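Local coordinates for probable glutaminase ybaS (Escherichia coli, PDB 1U60), which hydrolyses the side-chain amide of L-glutamine, giving L-glutamate and ammonium, at residues Ala44-Asp49 against Val217-His222; Leu64-Lys69 against Pro257-Val262; Gln144-Glu149 against Ala206-Thr211; Glu241-Arg246 against Asp286-Arg291. All blocks are in the same frame, centred on the assembly; numbering follows the deposited sequence.

Contacts 2 and 3 are buried; contacts 1 and 4 are only partly so and lie nearer the surface. Contact 2, whose centre is about 2 Å from that of the chain, and contact 4 share the predicted substrate site, linked by hydrogen bonds of Ser260 to Asn288 and of Lys69 to Tyr244; both are rich in polar groups and each holds a bridging water. Contacts 1 and 3 form a second neighbouring pair away from that site, tied by Asn218 to Gln145 and by Val46 packed on helix 202-213. Contact 1 is made by apolar and carbonyl packing without cross-segment hydrogen bonds, whereas contact 3 adds a threonine hydroxyl and a water to its apolar core.

Contact 1: Ala44-Asp49 against Val217-His222; sequences AIVTCD and VNPLTH
Where strand 42-47 of the five-stranded antiparallel sheet runs out, Val46, Thr47 and Cys48 meet Pro219 and Leu220 of the tight connection between the two short antiparallel strands 217-218 and 223-224. Pro219 is the centre of the meeting. Its CB and CG rest against two successive backbone carbonyls: CG lies 3.4 Å from Thr47 O, and CB lies 3.4 Å from Cys48 O. The side chains of Thr47 and Cys48 set off in the opposite direction, so these residues offer backbone to the proline. Val46 completes the patch from the strand. With CG1 anti to the backbone N (chi1 176°), this methyl is the branch that reaches across, standing 4.2 Å from Pro219 CG and equally 4.2 Å from Leu220 CD2.

The turn is held in shape from within. Asn218 OD1 accepts Leu220 N at 2.8 Å, in the plane of its carbonyl, and Thr221 N at 3.2 Å, from well above that plane, making an Asx turn with the first donor and an Asx motif with the second. Asn218 ND2 in turn binds Gln145 O. Ala210 and Thr207 of helix 202-213 pack against Val46 and Leu220 respectively, so that this helix also borders the contact. Since no hydrogen bond joins the two segments, their fit rests on van der Waals contact, the turn's own bonds probably helping to fix where the proline stands.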
loop_
_atom_site.group_PDB
_atom_site.type_symbol
_atom_site.label_atom_id
_atom_site.label_comp_id
_atom_site.label_asym_id
_atom_site.label_seq_id
_atom_site.Cartn_x
_atom_site.Cartn_y
_atom_site.Cartn_z
ATOM N N ALA A 44 -1.105 16.090 17.460
ATOM C CA ALA A 44 -2.500 16.549 17.505
ATOM C C ALA A 44 -3.451 15.581 16.822
ATOM O O ALA A 44 -3.097 14.920 15.877
ATOM C CB ALA A 44 -2.669 17.942 16.837
ATOM N N ILE A 45 -4.713 15.621 17.278
ATOM C CA ILE A 45 -5.850 15.013 16.632
ATOM C C ILE A 45 -6.856 16.117 16.274
ATOM O O ILE A 45 -7.131 17.024 17.055
ATOM C CB ILE A 45 -6.561 14.067 17.608
ATOM C CG1 ILE A 45 -5.717 12.844 17.941
ATOM C CG2 ILE A 45 -7.934 13.677 17.097
ATOM C CD1 ILE A 45 -6.208 12.027 19.140
ATOM N N VAL A 46 -7.391 16.026 15.055
ATOM C CA VAL A 46 -8.564 16.761 14.676
ATOM C C VAL A 46 -9.604 15.740 14.217
ATOM O O VAL A 46 -9.371 14.988 13.281
ATOM C CB VAL A 46 -8.284 17.787 13.592
ATOM C CG1 VAL A 46 -9.648 18.460 13.187
ATOM C CG2 VAL A 46 -7.284 18.839 14.116
ATOM N N THR A 47 -10.754 15.699 14.890
ATOM C CA THR A 47 -11.763 14.674 14.584
ATOM C C THR A 47 -12.669 15.137 13.465
ATOM O O THR A 47 -12.730 16.317 13.173
ATOM C CB THR A 47 -12.651 14.328 15.816
ATOM O OG1 THR A 47 -13.557 15.406 16.130
ATOM C CG2 THR A 47 -11.776 14.149 17.073
ATOM N N CYS A 48 -13.387 14.184 12.880
ATOM C CA CYS A 48 -14.368 14.474 11.841
ATOM C C CYS A 48 -15.511 15.320 12.326
ATOM O O CYS A 48 -16.237 15.921 11.519
ATOM C CB CYS A 48 -14.885 13.168 11.243
ATOM S SG CYS A 48 -13.581 12.506 10.221
ATOM N N ASP A 49 -15.674 15.412 13.634
ATOM C CA ASP A 49 -16.659 16.331 14.214
ATOM C C ASP A 49 -16.124 17.693 14.611
ATOM O O ASP A 49 -16.860 18.481 15.185
ATOM C CB ASP A 49 -17.389 15.673 15.401
ATOM C CG ASP A 49 -18.284 14.542 14.952
ATOM O OD1 ASP A 49 -19.009 14.749 13.944
ATOM O OD2 ASP A 49 -18.305 13.407 15.495
ATOM N N VAL A 217 -14.753 17.016 3.663
ATOM C CA VAL A 217 -15.340 18.149 4.398
ATOM C C VAL A 217 -14.391 18.580 5.501
ATOM O O VAL A 217 -14.057 17.777 6.368
ATOM C CB VAL A 217 -16.706 17.778 5.044
ATOM C CG1 VAL A 217 -17.304 18.923 5.848
ATOM C CG2 VAL A 217 -17.734 17.366 3.971
ATOM N N ASN A 218 -13.962 19.824 5.457
ATOM C CA ASN A 218 -13.135 20.405 6.531
ATOM C C ASN A 218 -14.023 20.620 7.767
ATOM O O ASN A 218 -14.989 21.403 7.715
ATOM C CB ASN A 218 -12.476 21.722 6.078
ATOM C CG ASN A 218 -11.596 22.317 7.178
ATOM O OD1 ASN A 218 -11.941 22.261 8.370
ATOM N ND2 ASN A 218 -10.458 22.903 6.792
ATOM N N PRO A 219 -13.789 19.854 8.837
ATOM C CA PRO A 219 -14.713 19.886 9.984
ATOM C C PRO A 219 -14.581 21.158 10.831
ATOM O O PRO A 219 -15.406 21.369 11.727
ATOM C CB PRO A 219 -14.362 18.603 10.755
ATOM C CG PRO A 219 -12.861 18.411 10.505
ATOM C CD PRO A 219 -12.651 18.928 9.083
ATOM N N LEU A 220 -13.572 22.006 10.583
ATOM C CA LEU A 220 -13.414 23.240 11.346
ATOM C C LEU A 220 -14.092 24.411 10.653
ATOM O O LEU A 220 -14.597 25.303 11.318
ATOM C CB LEU A 220 -11.946 23.580 11.615
ATOM C CG LEU A 220 -11.195 22.494 12.397
ATOM C CD1 LEU A 220 -9.770 22.959 12.700
ATOM C CD2 LEU A 220 -11.892 21.988 13.670
ATOM N N THR A 221 -14.099 24.397 9.319
ATOM C CA THR A 221 -14.729 25.453 8.541
ATOM C C THR A 221 -16.098 24.979 8.045
ATOM O O THR A 221 -16.775 25.762 7.409
ATOM C CB THR A 221 -13.869 25.848 7.320
ATOM O OG1 THR A 221 -13.604 24.683 6.509
ATOM C CG2 THR A 221 -12.496 26.324 7.748
ATOM N N HIS A 222 -16.450 23.701 8.264
ATOM C CA HIS A 222 -17.766 23.135 7.880
ATOM C C HIS A 222 -18.007 23.397 6.406
ATOM O O HIS A 222 -19.046 23.986 6.013
ATOM C CB HIS A 222 -18.928 23.749 8.711
ATOM C CG HIS A 222 -18.657 23.787 10.183
ATOM N ND1 HIS A 222 -18.087 24.872 10.810
ATOM C CD2 HIS A 222 -18.865 22.864 11.154
ATOM C CE1 HIS A 222 -17.924 24.604 12.096
ATOM N NE2 HIS A 222 -18.403 23.400 12.333
#

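Contact 2: Leu64-Lys69 against Pro257-Val262; sequences LESISK and PGKSGV
Ile67 and Lys259 make the tight part of this contact. Ile67 CG1 lies over the peptide link of Ser260 and Gly261, 3.5 Å from Ser260 C, and Gly261, having no side chain, lets its CA come within 4.8 Å of Ser66 CA. Lys259 leaves the strand with CG anti to the backbone N (chi1 -175°), then bends so that CE rests 3.3 Å from Ser66 O and NZ turns back to donate to Ser260 O at 2.7 Å, in the carbonyl plane. NZ also binds Tyr244 OH, as do Ser66 OG and Lys69 NZ.

The other side is looser and partly exposed. Val262 CG2 touches the bent aliphatic stem of Glu65, 3.7 Å from CG, and beside them a water accepts from Ser66 N at 3.0 Å and Val262 N at 2.8 Å. A bound ethanediol lies near Val262.

The sequence Ser66-Ile67-Ser68-Lys69 and the sequence Lys259-Ser260-Gly261 at the end of strand 258-260 match the SxxK and K[ST]G motifs of the beta-lactamase superfamily. Two N-H groups converging on one oxygen are consistent with an oxyanion hole, the water probably standing where a substrate carbonyl oxygen would be polarised.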
loop_
_atom_site.group_PDB
_atom_site.type_symbol
_atom_site.label_atom_id
_atom_site.label_comp_id
_atom_site.label_asym_id
_atom_site.label_seq_id
_atom_site.Cartn_x
_atom_site.Cartn_y
_atom_site.Cartn_z
ATOM N N LEU A 64 5.808 22.951 5.044
ATOM C CA LEU A 64 4.959 21.876 4.555
ATOM C C LEU A 64 5.766 20.857 3.753
ATOM O O LEU A 64 5.594 19.684 3.908
ATOM C CB LEU A 64 3.868 22.492 3.700
ATOM C CG LEU A 64 2.763 21.566 3.161
ATOM C CD1 LEU A 64 1.954 20.932 4.269
ATOM C CD2 LEU A 64 1.842 22.363 2.287
ATOM N N GLU A 65 6.621 21.370 2.878
ATOM C CA GLU A 65 7.459 20.634 1.977
ATOM C C GLU A 65 6.663 19.554 1.241
ATOM O O GLU A 65 5.583 19.849 0.754
ATOM C CB GLU A 65 8.682 20.127 2.753
ATOM C CG GLU A 65 9.564 21.291 3.247
ATOM C CD GLU A 65 10.373 21.927 2.124
ATOM O OE1 GLU A 65 10.339 21.418 0.961
ATOM O OE2 GLU A 65 11.075 22.906 2.408
ATOM N N SER A 66 7.116 18.289 1.230
ATOM C CA SER A 66 6.485 17.340 0.312
ATOM C C SER A 66 5.093 16.923 0.801
ATOM O O SER A 66 4.337 16.258 0.085
ATOM C CB SER A 66 7.372 16.130 0.011
ATOM O OG SER A 66 7.482 15.435 1.169
ATOM N N ILE A 67 4.669 17.326 1.984
ATOM C CA ILE A 67 3.275 17.083 2.321
ATOM C C ILE A 67 2.340 17.808 1.346
ATOM O O ILE A 67 1.182 17.363 1.121
ATOM C CB ILE A 67 2.970 17.422 3.841
ATOM C CG1 ILE A 67 3.813 16.522 4.786
ATOM C CG2 ILE A 67 1.510 17.232 4.119
ATOM C CD1 ILE A 67 3.814 16.967 6.195
ATOM N N SER A 68 2.824 18.913 0.762
ATOM C CA SER A 68 2.108 19.621 -0.297
ATOM C C SER A 68 1.648 18.707 -1.456
ATOM O O SER A 68 0.641 19.011 -2.098
ATOM C CB SER A 68 3.007 20.715 -0.861
ATOM O OG SER A 68 4.073 20.167 -1.599
ATOM N N LYS A 69 2.334 17.571 -1.668
ATOM C CA LYS A 69 1.997 16.613 -2.737
ATOM C C LYS A 69 0.559 16.109 -2.582
ATOM O O LYS A 69 -0.143 15.869 -3.577
ATOM C CB LYS A 69 2.985 15.459 -2.805
ATOM C CG LYS A 69 4.431 15.910 -2.995
ATOM C CD LYS A 69 5.365 14.677 -2.904
ATOM C CE LYS A 69 6.801 15.016 -3.268
ATOM N NZ LYS A 69 7.673 13.827 -2.899
ATOM N N PRO A 257 -3.062 5.293 6.209
ATOM C CA PRO A 257 -2.458 6.119 5.134
ATOM C C PRO A 257 -1.803 7.343 5.694
ATOM O O PRO A 257 -2.412 8.042 6.481
ATOM C CB PRO A 257 -3.635 6.502 4.240
ATOM C CG PRO A 257 -4.863 6.039 4.965
ATOM C CD PRO A 257 -4.521 5.150 6.062
ATOM N N GLY A 258 -0.577 7.594 5.267
ATOM C CA GLY A 258 0.215 8.665 5.869
ATOM C C GLY A 258 1.028 9.430 4.841
ATOM O O GLY A 258 1.112 9.079 3.662
ATOM N N LYS A 259 1.643 10.501 5.332
ATOM C CA LYS A 259 2.541 11.320 4.524
ATOM C C LYS A 259 3.535 12.023 5.407
ATOM O O LYS A 259 3.167 12.569 6.450
ATOM C CB LYS A 259 1.762 12.352 3.729
ATOM C CG LYS A 259 2.571 13.186 2.749
ATOM C CD LYS A 259 2.907 12.455 1.464
ATOM C CE LYS A 259 4.080 13.036 0.685
ATOM N NZ LYS A 259 5.440 12.707 1.216
ATOM N N SER A 260 4.773 12.078 4.964
ATOM C CA SER A 260 5.806 12.811 5.649
ATOM C C SER A 260 6.285 13.988 4.776
ATOM O O SER A 260 6.052 14.018 3.515
ATOM C CB SER A 260 6.998 11.928 5.889
ATOM O OG SER A 260 7.606 11.605 4.637
ATOM N N GLY A 261 6.964 14.931 5.432
ATOM C CA GLY A 261 7.686 16.035 4.761
ATOM C C GLY A 261 8.978 16.367 5.492
ATOM O O GLY A 261 9.093 16.079 6.665
ATOM N N VAL A 262 9.917 17.023 4.822
ATOM C CA VAL A 262 11.243 17.318 5.446
ATOM C C VAL A 262 11.238 18.471 6.476
ATOM O O VAL A 262 12.228 18.676 7.177
ATOM C CB VAL A 262 12.390 17.527 4.379
ATOM C CG1 VAL A 262 12.553 16.260 3.564
ATOM C CG2 VAL A 262 12.153 18.730 3.509
HETATM O O HOH W 1 9.725 17.029 1.987
#

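Contact 3: Gln144-Glu149 against Ala206-Thr211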
loop_
_atom_site.group_PDB
_atom_site.type_symbol
_atom_site.label_atom_id
_atom_site.label_comp_id
_atom_site.label_asym_id
_atom_site.label_seq_id
_atom_site.Cartn_x
_atom_site.Cartn_y
_atom_site.Cartn_z
ATOM N N GLN A 144 -5.061 26.068 1.857
ATOM C CA GLN A 144 -5.799 26.797 2.866
ATOM C C GLN A 144 -7.171 26.180 3.159
ATOM O O GLN A 144 -7.592 26.087 4.330
ATOM C CB GLN A 144 -5.933 28.277 2.466
ATOM C CG GLN A 144 -4.583 29.021 2.374
ATOM C CD GLN A 144 -4.679 30.392 1.707
ATOM O OE1 GLN A 144 -5.633 30.678 0.949
ATOM N NE2 GLN A 144 -3.639 31.228 1.920
ATOM N N GLN A 145 -7.853 25.694 2.123
ATOM C CA GLN A 145 -9.132 25.042 2.307
ATOM C C GLN A 145 -9.023 23.746 3.094
ATOM O O GLN A 145 -9.879 23.456 3.901
ATOM C CB GLN A 145 -9.765 24.732 0.966
ATOM C CG GLN A 145 -10.268 25.915 0.217
ATOM C CD GLN A 145 -10.874 25.488 -1.143
ATOM O OE1 GLN A 145 -10.156 24.966 -2.030
ATOM N NE2 GLN A 145 -12.165 25.737 -1.315
ATOM N N LEU A 146 -7.976 22.988 2.825
ATOM C CA LEU A 146 -7.794 21.665 3.475
ATOM C C LEU A 146 -7.237 21.750 4.892
ATOM O O LEU A 146 -7.650 20.986 5.721
ATOM C CB LEU A 146 -6.854 20.829 2.638
ATOM C CG LEU A 146 -7.403 20.399 1.295
ATOM C CD1 LEU A 146 -6.243 19.893 0.477
ATOM C CD2 LEU A 146 -8.423 19.334 1.443
ATOM N N ALA A 147 -6.315 22.689 5.152
ATOM C CA ALA A 147 -5.550 22.739 6.402
ATOM C C ALA A 147 -5.759 23.989 7.258
ATOM O O ALA A 147 -5.513 23.974 8.468
ATOM C CB ALA A 147 -4.058 22.581 6.105
ATOM N N GLY A 148 -6.173 25.089 6.625
ATOM C CA GLY A 148 -6.448 26.303 7.367
ATOM C C GLY A 148 -6.042 27.555 6.640
ATOM O O GLY A 148 -5.068 27.578 5.897
ATOM N N GLU A 149 -6.794 28.631 6.891
ATOM C CA GLU A 149 -6.623 29.852 6.130
ATOM C C GLU A 149 -5.287 30.532 6.400
ATOM O O GLU A 149 -4.869 31.366 5.589
ATOM C CB GLU A 149 -7.767 30.866 6.386
ATOM C CG GLU A 149 -7.942 31.268 7.842
ATOM C CD GLU A 149 -9.031 32.320 8.068
ATOM O OE1 GLU A 149 -9.598 32.831 7.074
ATOM O OE2 GLU A 149 -9.319 32.620 9.259
ATOM N N ALA A 206 -3.015 18.219 11.062
ATOM C CA ALA A 206 -4.068 17.312 11.480
ATOM C C ALA A 206 -5.400 17.641 10.865
ATOM O O ALA A 206 -6.197 16.755 10.615
ATOM C CB ALA A 206 -4.176 17.228 13.008
ATOM N N THR A 207 -5.640 18.932 10.582
ATOM C CA THR A 207 -6.850 19.346 9.904
ATOM C C THR A 207 -6.918 18.850 8.462
ATOM O O THR A 207 -7.965 18.417 8.014
ATOM C CB THR A 207 -6.952 20.872 9.949
ATOM O OG1 THR A 207 -7.003 21.326 11.313
ATOM C CG2 THR A 207 -8.243 21.311 9.308
ATOM N N LEU A 208 -5.794 18.927 7.732
ATOM C CA LEU A 208 -5.695 18.315 6.403
ATOM C C LEU A 208 -6.121 16.858 6.516
ATOM O O LEU A 208 -6.956 16.394 5.721
ATOM C CB LEU A 208 -4.283 18.420 5.872
ATOM C CG LEU A 208 -3.888 17.541 4.646
ATOM C CD1 LEU A 208 -4.785 17.776 3.433
ATOM C CD2 LEU A 208 -2.448 17.728 4.253
ATOM N N GLY A 209 -5.592 16.153 7.504
ATOM C CA GLY A 209 -5.993 14.769 7.745
ATOM C C GLY A 209 -7.478 14.574 8.019
ATOM O O GLY A 209 -8.080 13.630 7.513
ATOM N N ALA A 210 -8.055 15.470 8.828
ATOM C CA ALA A 210 -9.425 15.389 9.223
ATOM C C ALA A 210 -10.360 15.705 8.040
ATOM O O ALA A 210 -11.418 15.116 7.914
ATOM C CB ALA A 210 -9.706 16.299 10.357
ATOM N N THR A 211 -9.928 16.570 7.151
ATOM C CA THR A 211 -10.705 16.865 5.959
ATOM C C THR A 211 -10.799 15.600 5.107
ATOM O O THR A 211 -11.877 15.251 4.602
ATOM C CB THR A 211 -10.101 18.030 5.195
ATOM O OG1 THR A 211 -10.140 19.230 6.012
ATOM C CG2 THR A 211 -10.912 18.270 3.925
HETATM O O HOH W 2 -6.911 24.206 10.757
#
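Leu146 and Ala147, the last two residues of helix 132-147, press on Thr207, Leu208 and Thr211 of helix 202-213, with the closest CA atoms, those of Ala147 and Leu208, 4.4 Å apart.

The apolar contacts come from both flanks of Leu146. Its CB meets Leu208 CD1 at 3.8 Å, the two leucines crossing obliquely, while its CD2 reaches Thr211 CG2 at 3.7 Å with the side chains at about a right angle. Having CG anti to the carbonyl carbon (chi1 -68°), Leu146 keeps its branch clear of its own carbonyl, which remains accessible to the second helix. Ala147 CB against Leu208 CB extends the seam, and Cys71 of helix 68-80 packs on both leucines.

The polar contacts gather at carbonyls of the closing helical turn. Leu146 O stands 3.1 Å from Thr211 OG1, which is also 3.1 Å from Thr207 O in its own helix; the single hydroxyl proton may go to either. Leu208 CA adds a CA-H...O contact to Leu146 O at 3.4 Å.

One water makes the remaining link, donating to Ala147 O at 2.7 Å and to Thr207 OG1, whose own hydroxyl bonds to Ile203 O. Beyond the seam Gly148 takes a positive phi of 143° and ends the helix.

Carbonyls at a helix C-terminus lack the following turn's N-H groups. Here a CA-H and, if its proton points that way, a threonine hydroxyl face Leu146 O, while a water donates to Ala147 O, which probably lessens the cost of bringing those oxygens into a close helix contact.

Contact 4: Glu241-Arg246 against Asp286-Arg291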
loop_
_atom_site.group_PDB
_atom_site.type_symbol
_atom_site.label_atom_id
_atom_site.label_comp_id
_atom_site.label_asym_id
_atom_site.label_seq_id
_atom_site.Cartn_x
_atom_site.Cartn_y
_atom_site.Cartn_z
ATOM N N GLU A 241 3.002 5.161 -1.013
ATOM C CA GLU A 241 4.239 5.937 -1.206
ATOM C C GLU A 241 4.456 7.126 -0.257
ATOM O O GLU A 241 5.484 7.780 -0.344
ATOM C CB GLU A 241 4.211 6.456 -2.657
ATOM C CG GLU A 241 5.443 7.106 -3.208
ATOM C CD GLU A 241 6.642 6.163 -3.267
ATOM O OE1 GLU A 241 6.559 5.129 -3.978
ATOM O OE2 GLU A 241 7.687 6.482 -2.665
ATOM N N GLY A 242 3.515 7.404 0.643
ATOM C CA GLY A 242 3.529 8.635 1.429
ATOM C C GLY A 242 4.718 8.817 2.365
ATOM O O GLY A 242 5.044 9.931 2.738
ATOM N N LEU A 243 5.318 7.701 2.793
ATOM C CA LEU A 243 6.567 7.734 3.587
ATOM C C LEU A 243 7.770 7.214 2.792
ATOM O O LEU A 243 8.736 6.671 3.377
ATOM C CB LEU A 243 6.394 6.989 4.913
ATOM C CG LEU A 243 5.768 7.897 5.979
ATOM C CD1 LEU A 243 4.239 7.965 5.850
ATOM C CD2 LEU A 243 6.131 7.443 7.339
ATOM N N TYR A 244 7.678 7.317 1.471
ATOM C CA TYR A 244 8.776 6.978 0.553
ATOM C C TYR A 244 9.081 5.476 0.674
ATOM O O TYR A 244 8.152 4.656 0.658
ATOM C CB TYR A 244 9.966 7.936 0.717
ATOM C CG TYR A 244 9.481 9.366 0.443
ATOM C CD1 TYR A 244 9.233 9.772 -0.844
ATOM C CD2 TYR A 244 9.085 10.198 1.480
ATOM C CE1 TYR A 244 8.705 11.055 -1.124
ATOM C CE2 TYR A 244 8.542 11.460 1.222
ATOM C CZ TYR A 244 8.337 11.859 -0.097
ATOM O OH TYR A 244 7.800 13.118 -0.316
ATOM N N GLY A 245 10.353 5.124 0.775
ATOM C CA GLY A 245 10.757 3.725 0.838
ATOM C C GLY A 245 10.345 3.019 2.110
ATOM O O GLY A 245 10.569 1.826 2.247
ATOM N N ARG A 246 9.813 3.755 3.073
ATOM C CA ARG A 246 9.335 3.155 4.332
ATOM C C ARG A 246 7.831 3.134 4.445
ATOM O O ARG A 246 7.275 2.975 5.520
ATOM C CB ARG A 246 9.894 3.916 5.539
ATOM C CG ARG A 246 11.398 3.941 5.565
ATOM C CD ARG A 246 11.977 2.998 6.540
ATOM N NE ARG A 246 12.530 1.824 5.919
ATOM C CZ ARG A 246 12.960 0.765 6.609
ATOM N NH1 ARG A 246 12.909 0.771 7.945
ATOM N NH2 ARG A 246 13.403 -0.301 5.979
ATOM N N ASP A 286 15.404 8.069 5.863
ATOM C CA ASP A 286 14.396 8.112 4.826
ATOM C C ASP A 286 13.679 9.441 4.719
ATOM O O ASP A 286 12.749 9.575 3.953
ATOM C CB ASP A 286 13.404 6.975 5.001
ATOM C CG ASP A 286 14.038 5.675 4.636
ATOM O OD1 ASP A 286 14.135 5.407 3.394
ATOM O OD2 ASP A 286 14.587 4.960 5.502
ATOM N N GLY A 287 14.103 10.411 5.508
ATOM C CA GLY A 287 13.523 11.740 5.441
ATOM C C GLY A 287 12.276 11.947 6.289
ATOM O O GLY A 287 11.558 12.954 6.150
ATOM N N ASN A 288 12.017 10.980 7.153
ATOM C CA ASN A 288 10.822 10.947 7.972
ATOM C C ASN A 288 11.138 11.290 9.423
ATOM O O ASN A 288 12.041 10.697 10.035
ATOM C CB ASN A 288 10.189 9.560 7.889
ATOM C CG ASN A 288 9.860 9.152 6.445
ATOM O OD1 ASN A 288 9.469 9.993 5.623
ATOM N ND2 ASN A 288 10.069 7.858 6.122
ATOM N N SER A 289 10.356 12.199 9.995
ATOM C CA SER A 289 10.602 12.661 11.376
ATOM C C SER A 289 10.691 11.472 12.333
ATOM O O SER A 289 9.761 10.650 12.399
ATOM C CB SER A 289 9.449 13.564 11.861
ATOM O OG SER A 289 9.642 13.987 13.200
ATOM N N VAL A 290 11.780 11.393 13.089
ATOM C CA VAL A 290 11.926 10.315 14.070
ATOM C C VAL A 290 10.825 10.328 15.117
ATOM O O VAL A 290 10.119 9.316 15.310
ATOM C CB VAL A 290 13.364 10.311 14.754
ATOM C CG1 VAL A 290 13.468 9.235 15.863
ATOM C CG2 VAL A 290 14.406 10.154 13.704
ATOM N N ARG A 291 10.656 11.452 15.800
ATOM C CA ARG A 291 9.663 11.570 16.842
ATOM C C ARG A 291 8.240 11.654 16.252
ATOM O O ARG A 291 7.301 11.153 16.846
ATOM C CB ARG A 291 9.900 12.809 17.711
ATOM C CG ARG A 291 11.190 12.835 18.521
ATOM C CD ARG A 291 11.440 14.246 19.090
ATOM N NE ARG A 291 12.820 14.370 19.552
ATOM C CZ ARG A 291 13.542 15.444 19.403
ATOM N NH1 ARG A 291 13.036 16.527 18.816
ATOM N NH2 ARG A 291 14.781 15.446 19.868
HETATM O O HOH W 3 12.982 6.300 0.731
#
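Asn288 reaches between Leu243 and Tyr244, turning the two ends of its amide to different partners. ND2 donates to Leu243 O at 3.3 Å, fairly straight at 158° and close to the amide plane, although it comes from above the plane of the carbonyl; Arg246 N reaches the same oxygen from the opposite face, at 3.1 Å. OD1 lies at the edge of the Tyr244 ring, 4.2 Å from CD2, with ring and amide only 19° from coplanar, and accepts from Ser260 OG outside the two segments. Bonds at both ends should hold the amide against flipping.

Arg246 and Asp286 cross at about a right angle nearer the surface. With CG anti to the carbonyl carbon (chi1 -58°), Arg246 lays CG over the carboxylate, 3.3 Å from Asp286 CG, and the bends at chi2 and chi3 carry the chain on past OD2. Guanidinium and carboxylate are nearly parallel but set apart, and Asp286 OD2 is 3.8 Å from Arg246 NE and well out of its plane, a long pairing of charges alone. NE has a stronger partner in Asp249. A water bound by Gly245 N at 2.9 Å donates to Asp286 OD1 at 3.0 Å, joining the loops again.

The type I turn from Glu241 to Tyr244 thus presents the tyrosine ring, whose OH bonds to Ser66, Lys69 and Lys259, to the predicted glutamine-binding site of this beta-lactamase-like fold, with Asn288 lying at the ring edge in what is probably the second shell.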